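Local coordinates for J domain-containing protein required for chloroplast accumulation response 1 (Arabidopsis thaliana, PDB 3AG7), which is required for chloroplast photorelocation movement through its auxilin-like J domain, modulating the distribution of chloroplast actin filaments, at residues 12-15 with 16-19. Numbering follows the deposited sequence.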
loop_
_atom_site.group_PDB
_atom_site.type_symbol
_atom_site.label_atom_id
_atom_site.label_comp_id
_atom_site.label_asym_id
_atom_site.label_seq_id
_atom_site.Cartn_x
_atom_site.Cartn_y
_atom_site.Cartn_z
ATOM N N ASP A 12 -12.184 -1.604 -5.627
ATOM C CA ASP A 12 -12.089 -0.159 -5.801
ATOM C C ASP A 12 -12.659 0.590 -4.616
ATOM O O ASP A 12 -12.060 1.568 -4.123
ATOM C CB ASP A 12 -12.863 0.276 -7.052
ATOM C CG ASP A 12 -12.154 -0.092 -8.334
ATOM O OD1 ASP A 12 -10.928 -0.336 -8.294
ATOM O OD2 ASP A 12 -12.832 -0.075 -9.392
ATOM N N ALA A 13 -13.852 0.193 -4.196
ATOM C CA ALA A 13 -14.552 0.905 -3.122
ATOM C C ALA A 13 -13.817 0.787 -1.785
ATOM O O ALA A 13 -13.713 1.752 -1.033
ATOM C CB ALA A 13 -15.982 0.411 -2.991
ATOM N N LYS A 14 -13.272 -0.384 -1.503
ATOM C CA LYS A 14 -12.520 -0.540 -0.264
ATOM C C LYS A 14 -11.268 0.304 -0.287
ATOM O O LYS A 14 -10.910 0.912 0.721
ATOM C CB LYS A 14 -12.182 -1.985 0.083
ATOM C CG LYS A 14 -11.602 -2.080 1.525
ATOM C CD LYS A 14 -11.326 -3.507 1.915
ATOM C CE LYS A 14 -10.985 -3.652 3.403
ATOM N NZ LYS A 14 -10.687 -5.089 3.697
ATOM N N ILE A 15 -10.610 0.363 -1.437
ATOM C CA ILE A 15 -9.416 1.171 -1.511
ATOM C C ILE A 15 -9.736 2.657 -1.349
ATOM O O ILE A 15 -9.005 3.372 -0.651
ATOM C CB ILE A 15 -8.633 0.916 -2.794
ATOM C CG1 ILE A 15 -8.091 -0.520 -2.752
ATOM C CG2 ILE A 15 -7.463 1.928 -2.870
ATOM C CD1 ILE A 15 -7.590 -0.982 -4.077
ATOM N N ARG A 16 -10.862 3.097 -1.918
ATOM C CA ARG A 16 -11.309 4.508 -1.762
ATOM C C ARG A 16 -11.594 4.866 -0.312
ATOM O O ARG A 16 -11.177 5.934 0.155
ATOM C CB ARG A 16 -12.551 4.812 -2.616
ATOM C CG ARG A 16 -12.247 5.105 -4.081
ATOM C CD ARG A 16 -13.535 5.493 -4.841
ATOM N NE ARG A 16 -14.702 4.650 -4.543
ATOM C CZ ARG A 16 -15.202 3.737 -5.384
ATOM N NH1 ARG A 16 -14.633 3.544 -6.548
ATOM N NH2 ARG A 16 -16.258 3.018 -5.057
ATOM N N LYS A 17 -12.266 3.972 0.407
ATOM C CA LYS A 17 -12.652 4.208 1.792
ATOM C C LYS A 17 -11.375 4.204 2.625
ATOM O O LYS A 17 -11.163 5.095 3.436
ATOM C CB LYS A 17 -13.663 3.160 2.273
ATOM C CG LYS A 17 -13.876 3.096 3.776
ATOM C CD LYS A 17 -14.466 1.739 4.243
ATOM C CE LYS A 17 -13.620 0.493 3.851
ATOM N NZ LYS A 17 -12.100 0.578 3.962
ATOM N N TRP A 18 -10.477 3.272 2.319
ATOM C CA TRP A 18 -9.226 3.179 3.079
ATOM C C TRP A 18 -8.309 4.399 2.881
ATOM O O TRP A 18 -7.705 4.903 3.837
ATOM C CB TRP A 18 -8.526 1.863 2.789
ATOM C CG TRP A 18 -7.141 1.769 3.439
ATOM C CD1 TRP A 18 -6.861 1.407 4.726
ATOM C CD2 TRP A 18 -5.897 2.002 2.807
ATOM N NE1 TRP A 18 -5.514 1.463 4.948
ATOM C CE2 TRP A 18 -4.893 1.825 3.780
ATOM C CE3 TRP A 18 -5.527 2.362 1.509
ATOM C CZ2 TRP A 18 -3.537 1.973 3.484
ATOM C CZ3 TRP A 18 -4.208 2.550 1.232
ATOM C CH2 TRP A 18 -3.225 2.348 2.208
ATOM N N SER A 19 -8.238 4.916 1.669
ATOM C CA SER A 19 -7.232 5.893 1.354
ATOM C C SER A 19 -7.731 7.303 1.640
ATOM O O SER A 19 -6.950 8.263 1.611
ATOM C CB SER A 19 -6.788 5.776 -0.105
ATOM O OG SER A 19 -7.851 6.060 -1.024
HETATM O O HOH W 1 -14.864 1.758 -9.448
#
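Arg16 doubles back along its own helix and lays its guanidinium over the preceding turn. One face of the group rests on Ala13, whose CA lies 3.3 Å above the plane and nearer its rim than its centre, and Arg16 NH2 also touches Ala13 CB at 3.3 Å. Chi1 (-81°) sends the chain back toward the N terminus, and the bend at chi3 (-44°) then swings the guanidinium across Ala13. At its edge, in its plane, a water accepts a weak bond from Arg16 NH1 and donates to Asp12 OD2 at 2.7 Å. Asp12 OD2 and Arg16 NH1 stay 4.9 Å apart, so any attraction between the charges acts without direct contact. These residues form the last two turns of helix 5-19, an amphipathic helix that precedes the J-domain hairpin of helices 54-68 and 80-100 and packs on helix 80-100, consistent with the auxilin-like type. Regular i to i+4 bonds run through it, such as Trp18 N to Lys14 O (2.9 Å). Toward its C-terminal end, Ser19 grips Ile15 O twice, OG and N both at 2.9 Å from opposite faces of the carbonyl plane. With chi1 at 64°, the serine hydroxyl is brought back to this carbonyl. Lys17 curls at chi3 and chi4, which carries its NZ to 3.6 Å from Lys14 CG and into a weak bond with Lys14 O, while the Lys14 chain runs out extended. On the inner side Ile15 packs against Met85 and Leu92, and with Trp18 it meets Ile36. Trp18 NE1 donates to Thr32 O, and Asp12 OD1 is hydrogen-bonded to Tyr84 OH, so each carboxylate oxygen has its own partner.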